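Local coordinates for uncharacterized protein (Enterococcus faecalis, PDB 3CLQ), which is of unknown function but belongs to the AllG family, which suggests a role related to a subunit of oxamate carbamoyltransferase, at residues Arg20-Lys25 with Asn352-Ile357; Gly316-Ala321 with Leu345-Lys350. One frame throughout, in Å; residues are numbered along the deposited sequence.

Following the chain from its N terminus, helix 6-23 ends at the first segment of interaction 1, and 327 residues later the turn at the end of strand 348-352 comes back to pack against it, closing a loop over most of the chain. Interaction 2 lies within that span and closes a shorter loop: residues 316-321, after helix 309-313, meet residues 345-350, with helices 327-330 and 334-343 intervening in the chain. The centres are 13 Å apart, and the two touch where I22 CD1 packs 3.8 Å from K350 CG and I357 CG2 4.3 Å from A321 CB. Both reach the sheet of strands 348-352, 363-369 and 356-357, tying it to the N-terminal helix and the 316-321 loop.

Interaction 1: residues Arg20-Lys25 with Asn352-Ile357; sequences RIIQSK and NPNVTI
I22, in the last turn of helix 6-23, packs against the N352-V355 turn, which begins at the last residue of strand 348-352; the contact is mixed apolar and polar, with no hydrogen bond across it. The two branches of I22 divide the work. With chi1 at -76°, CG1 lies beside the backbone N and 3.9 Å from N352 CB, the two side chains running antiparallel, flank to flank. CG2, left opposite the backbone N, comes 3.5 Å from N352 OD1 and 4.0 Å from P353 CD.

The turn is a type I beta turn whose own bond, V355 N to N352 O, is weak; an Asx turn overlaps it, in which N352 OD1 accepts from N354 N at 2.9 Å with an N-H...O angle of 144°, the donor lying 42° above the carbonyl plane. This bond helps fix the N352 amide, whose oxygen meets a methyl group of the helix. N354 crosses I22 at about a right angle; its ND2 is 3.8 Å from I22 CG2 and 3.7 Å from I22 O, too long to count as a bond. Instead, I22 O bonds weakly to NH1 of R177 (helix 176-183), which also touches N354.

R20 O accepts from both S24 N and S24 OG (3.0 Å) where the chain leaves the helix. N352 and V355 both bond through the backbone to I365 of strand 363-369.

Interaction 2: residues Gly316-Ala321 with Leu345-Lys350; sequences GGFAMA and LEITTK
F318 carries its ring toward T348 with CG anti to the carbonyl carbon and beside the backbone N (chi1 -87°), and T348 meets it with a methyl group placed likewise anti to its own carbonyl carbon. That rotamer of the threonine (chi1 47°) puts OG1 in the position between the backbone N and the carbonyl carbon, so the two branches have separate roles: CG2 goes to the phenyl ring, while OG1 hydrogen-bonds M344 O, just before the segment.

The methyl approaches the ring edge, in the plane of the ring, with T348 CG2 3.8 Å from F318 CE1. It does not lie over a face. I347 adds a looser touch at the far end of the ring, where its CG2 is 4.4 Å from F318 CZ and arrives obliquely.

The backbones stay well apart, F318 CA and L345 CA being 9.1 Å from each other, so side chains alone span the gap and no hydrogen bond crosses it. All three touching residues are buried. P366 and I369 of strand 363-369 also touch the F318 side chain, and P366 touches T348 as well, making this a small apolar cluster between the loop and the sheet. The loop itself is held by S341 of helix 334-343, whose OG bonds F318 O and A321 N, and by E311 OE1, which bonds G317 N.

The arrangement is loop-to-sheet packing: a buried aromatic from the 316-321 loop set against the start of strand 348-352, which, just after T348, is broken by a classic beta bulge where T349 and K350 face T367, and which is an outermost strand of the three-stranded antiparallel sheet it forms with 363-369 and 356-357.

Interaction 1: residues Arg20-Lys25 with Asn352-Ile357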
loop_
_atom_site.group_PDB
_atom_site.type_symbol
_atom_site.label_atom_id
_atom_site.label_comp_id
_atom_site.label_asym_id
_atom_site.label_seq_id
_atom_site.Cartn_x
_atom_site.Cartn_y
_atom_site.Cartn_z
ATOM N N ARG B 20 -27.600 2.129 6.106
ATOM C CA ARG B 20 -27.091 3.464 5.904
ATOM C C ARG B 20 -25.574 3.434 6.007
ATOM O O ARG B 20 -24.878 3.829 5.082
ATOM C CB ARG B 20 -27.693 4.453 6.870
ATOM C CG ARG B 20 -29.175 4.661 6.662
ATOM C CD ARG B 20 -29.593 5.968 7.276
ATOM N NE ARG B 20 -30.469 6.687 6.365
ATOM C CZ ARG B 20 -30.509 8.010 6.219
ATOM N NH1 ARG B 20 -29.710 8.810 6.919
ATOM N NH2 ARG B 20 -31.364 8.530 5.358
ATOM N N ILE B 21 -25.068 2.895 7.097
ATOM C CA ILE B 21 -23.644 2.823 7.338
ATOM C C ILE B 21 -22.913 2.223 6.151
ATOM O O ILE B 21 -21.978 2.821 5.615
ATOM C CB ILE B 21 -23.405 1.993 8.602
ATOM C CG1 ILE B 21 -24.115 2.656 9.784
ATOM C CG2 ILE B 21 -21.909 1.759 8.872
ATOM C CD1 ILE B 21 -24.247 1.754 11.024
ATOM N N ILE B 22 -23.350 1.049 5.715
ATOM C CA ILE B 22 -22.660 0.350 4.620
ATOM C C ILE B 22 -22.694 1.147 3.329
ATOM O O ILE B 22 -21.694 1.224 2.611
ATOM C CB ILE B 22 -23.283 -1.038 4.370
ATOM C CG1 ILE B 22 -22.842 -2.029 5.447
ATOM C CG2 ILE B 22 -22.955 -1.560 2.963
ATOM C CD1 ILE B 22 -23.736 -3.248 5.525
ATOM N N GLN B 23 -23.838 1.746 3.021
ATOM C CA GLN B 23 -23.975 2.474 1.763
ATOM C C GLN B 23 -23.530 3.940 1.779
ATOM O O GLN B 23 -23.492 4.575 0.728
ATOM C CB GLN B 23 -25.405 2.385 1.269
ATOM C CG GLN B 23 -25.827 0.974 1.050
ATOM C CD GLN B 23 -27.213 0.871 0.460
ATOM O OE1 GLN B 23 -27.585 -0.171 -0.073
ATOM N NE2 GLN B 23 -27.983 1.946 0.549
ATOM N N SER B 24 -23.245 4.498 2.952
ATOM C CA SER B 24 -22.642 5.813 2.993
ATOM C C SER B 24 -21.405 5.818 2.135
ATOM O O SER B 24 -20.716 4.808 2.021
ATOM C CB SER B 24 -22.241 6.180 4.393
ATOM O OG SER B 24 -23.392 6.428 5.152
ATOM N N LYS B 25 -21.115 6.966 1.540
ATOM C CA LYS B 25 -19.956 7.094 0.705
ATOM C C LYS B 25 -19.310 8.434 0.991
ATOM O O LYS B 25 -19.560 9.414 0.309
ATOM C CB LYS B 25 -20.354 6.963 -0.761
ATOM C CG LYS B 25 -19.452 6.047 -1.553
ATOM C CD LYS B 25 -20.226 5.231 -2.612
ATOM C CE LYS B 25 -20.416 5.987 -3.905
ATOM N NZ LYS B 25 -19.153 6.604 -4.440
ATOM N N ASN B 352 -19.988 -5.672 5.563
ATOM C CA ASN B 352 -19.983 -4.667 4.515
ATOM C C ASN B 352 -19.333 -5.226 3.236
ATOM O O ASN B 352 -18.124 -5.431 3.199
ATOM C CB ASN B 352 -19.203 -3.463 5.015
ATOM C CG ASN B 352 -19.180 -2.348 4.025
ATOM O OD1 ASN B 352 -19.603 -2.516 2.877
ATOM N ND2 ASN B 352 -18.694 -1.188 4.447
ATOM N N PRO B 353 -20.121 -5.465 2.176
ATOM C CA PRO B 353 -19.507 -6.042 0.954
ATOM C C PRO B 353 -18.540 -5.097 0.198
ATOM O O PRO B 353 -17.682 -5.553 -0.570
ATOM C CB PRO B 353 -20.719 -6.400 0.080
ATOM C CG PRO B 353 -21.810 -5.505 0.535
ATOM C CD PRO B 353 -21.572 -5.237 2.022
ATOM N N ASN B 354 -18.666 -3.796 0.431
ATOM C CA ASN B 354 -17.860 -2.799 -0.251
ATOM C C ASN B 354 -16.457 -2.663 0.320
ATOM O O ASN B 354 -15.637 -1.927 -0.224
ATOM C CB ASN B 354 -18.557 -1.441 -0.145
ATOM C CG ASN B 354 -19.869 -1.406 -0.896
ATOM O OD1 ASN B 354 -19.895 -1.633 -2.089
ATOM N ND2 ASN B 354 -20.970 -1.131 -0.195
ATOM N N VAL B 355 -16.199 -3.338 1.436
ATOM C CA VAL B 355 -14.907 -3.267 2.122
ATOM C C VAL B 355 -14.573 -4.639 2.714
ATOM O O VAL B 355 -15.219 -5.097 3.662
ATOM C CB VAL B 355 -14.946 -2.228 3.257
ATOM C CG1 VAL B 355 -13.583 -2.084 3.932
ATOM C CG2 VAL B 355 -15.432 -0.917 2.734
ATOM N N THR B 356 -13.569 -5.299 2.163
ATOM C CA THR B 356 -13.379 -6.695 2.458
ATOM C C THR B 356 -11.949 -7.046 2.908
ATOM O O THR B 356 -11.014 -6.301 2.647
ATOM C CB THR B 356 -13.761 -7.519 1.213
ATOM O OG1 THR B 356 -12.957 -7.100 0.112
ATOM C CG2 THR B 356 -15.238 -7.291 0.845
ATOM N N ILE B 357 -11.783 -8.193 3.565
ATOM C CA ILE B 357 -10.473 -8.645 4.035
ATOM C C ILE B 357 -9.987 -9.870 3.287
ATOM O O ILE B 357 -10.502 -10.972 3.466
ATOM C CB ILE B 357 -10.526 -9.032 5.504
ATOM C CG1 ILE B 357 -11.088 -7.877 6.357
ATOM C CG2 ILE B 357 -9.148 -9.455 5.984
ATOM C CD1 ILE B 357 -11.640 -8.366 7.651
#

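Interaction 2: residues Gly316-Ala321 with Leu345-Lys350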
loop_
_atom_site.group_PDB
_atom_site.type_symbol
_atom_site.label_atom_id
_atom_site.label_comp_id
_atom_site.label_asym_id
_atom_site.label_seq_id
_atom_site.Cartn_x
_atom_site.Cartn_y
_atom_site.Cartn_z
ATOM N N GLY B 316 -9.973 -1.046 11.818
ATOM C CA GLY B 316 -9.107 -1.083 13.012
ATOM C C GLY B 316 -8.934 -2.485 13.589
ATOM O O GLY B 316 -8.598 -3.428 12.877
ATOM N N GLY B 317 -9.161 -2.639 14.888
ATOM C CA GLY B 317 -9.027 -3.954 15.509
ATOM C C GLY B 317 -10.008 -4.984 14.976
ATOM O O GLY B 317 -9.722 -6.198 14.966
ATOM N N PHE B 318 -11.174 -4.512 14.537
ATOM C CA PHE B 318 -12.149 -5.400 13.916
ATOM C C PHE B 318 -11.552 -5.983 12.638
ATOM O O PHE B 318 -11.840 -7.116 12.269
ATOM C CB PHE B 318 -13.438 -4.638 13.605
ATOM C CG PHE B 318 -14.424 -4.594 14.753
ATOM C CD1 PHE B 318 -15.778 -4.801 14.529
ATOM C CD2 PHE B 318 -14.006 -4.332 16.049
ATOM C CE1 PHE B 318 -16.690 -4.759 15.573
ATOM C CE2 PHE B 318 -14.917 -4.285 17.099
ATOM C CZ PHE B 318 -16.260 -4.501 16.861
ATOM N N ALA B 319 -10.706 -5.203 11.961
ATOM C CA ALA B 319 -10.075 -5.670 10.723
ATOM C C ALA B 319 -8.705 -6.252 10.978
ATOM O O ALA B 319 -8.033 -6.634 10.061
ATOM C CB ALA B 319 -9.987 -4.571 9.700
HETATM N N MSE B 320 -8.296 -6.310 12.232
HETATM C CA MSE B 320 -7.030 -6.910 12.611
HETATM C C MSE B 320 -6.447 -7.831 11.538
HETATM O O MSE B 320 -5.325 -7.642 11.103
HETATM C CB MSE B 320 -7.250 -7.702 13.886
HETATM C CG MSE B 320 -6.209 -7.520 14.954
HETATM SE SE MSE B 320 -6.723 -8.569 16.531
HETATM C CE MSE B 320 -4.886 -8.790 17.224
ATOM N N ALA B 321 -7.219 -8.820 11.103
ATOM C CA ALA B 321 -6.721 -9.857 10.188
ATOM C C ALA B 321 -6.055 -9.336 8.923
ATOM O O ALA B 321 -5.213 -10.009 8.346
ATOM C CB ALA B 321 -7.838 -10.803 9.806
ATOM N N LEU B 345 -18.080 -10.880 14.247
ATOM C CA LEU B 345 -19.319 -11.042 13.483
ATOM C C LEU B 345 -20.535 -11.362 14.351
ATOM O O LEU B 345 -21.671 -11.147 13.942
ATOM C CB LEU B 345 -19.168 -12.185 12.481
ATOM C CG LEU B 345 -18.325 -12.024 11.223
ATOM C CD1 LEU B 345 -18.154 -13.358 10.518
ATOM C CD2 LEU B 345 -18.964 -11.011 10.283
ATOM N N GLU B 346 -20.295 -11.909 15.531
ATOM C CA GLU B 346 -21.384 -12.312 16.416
ATOM C C GLU B 346 -21.900 -11.099 17.146
ATOM O O GLU B 346 -23.002 -11.095 17.696
ATOM C CB GLU B 346 -20.889 -13.334 17.418
ATOM C CG GLU B 346 -20.210 -14.520 16.777
ATOM C CD GLU B 346 -19.528 -15.381 17.805
ATOM O OE1 GLU B 346 -19.763 -15.169 19.022
ATOM O OE2 GLU B 346 -18.753 -16.275 17.406
ATOM N N ILE B 347 -21.083 -10.060 17.099
ATOM C CA ILE B 347 -21.368 -8.789 17.726
ATOM C C ILE B 347 -21.997 -7.806 16.734
ATOM O O ILE B 347 -22.548 -6.782 17.134
ATOM C CB ILE B 347 -20.056 -8.171 18.204
ATOM C CG1 ILE B 347 -19.943 -8.183 19.696
ATOM C CG2 ILE B 347 -19.982 -6.708 17.875
ATOM C CD1 ILE B 347 -18.789 -7.268 20.091
ATOM N N THR B 348 -21.902 -8.100 15.447
ATOM C CA THR B 348 -22.229 -7.098 14.439
ATOM C C THR B 348 -23.413 -7.520 13.590
ATOM O O THR B 348 -23.783 -8.686 13.586
ATOM C CB THR B 348 -21.018 -6.828 13.542
ATOM O OG1 THR B 348 -20.441 -8.078 13.127
ATOM C CG2 THR B 348 -19.982 -6.021 14.293
ATOM N N THR B 349 -24.003 -6.585 12.860
ATOM C CA THR B 349 -25.263 -6.876 12.170
ATOM C C THR B 349 -25.119 -7.623 10.826
ATOM O O THR B 349 -25.876 -8.570 10.560
ATOM C CB THR B 349 -26.113 -5.607 11.993
ATOM O OG1 THR B 349 -26.161 -4.873 13.231
ATOM C CG2 THR B 349 -27.517 -5.977 11.553
ATOM N N LYS B 350 -24.181 -7.186 9.981
ATOM C CA LYS B 350 -23.836 -7.914 8.740
ATOM C C LYS B 350 -22.501 -7.430 8.197
ATOM O O LYS B 350 -21.981 -6.435 8.682
ATOM C CB LYS B 350 -24.923 -7.801 7.655
ATOM C CG LYS B 350 -25.108 -6.406 7.063
ATOM C CD LYS B 350 -26.056 -6.412 5.853
ATOM C CE LYS B 350 -27.509 -6.651 6.267
ATOM N NZ LYS B 350 -28.434 -6.381 5.130
#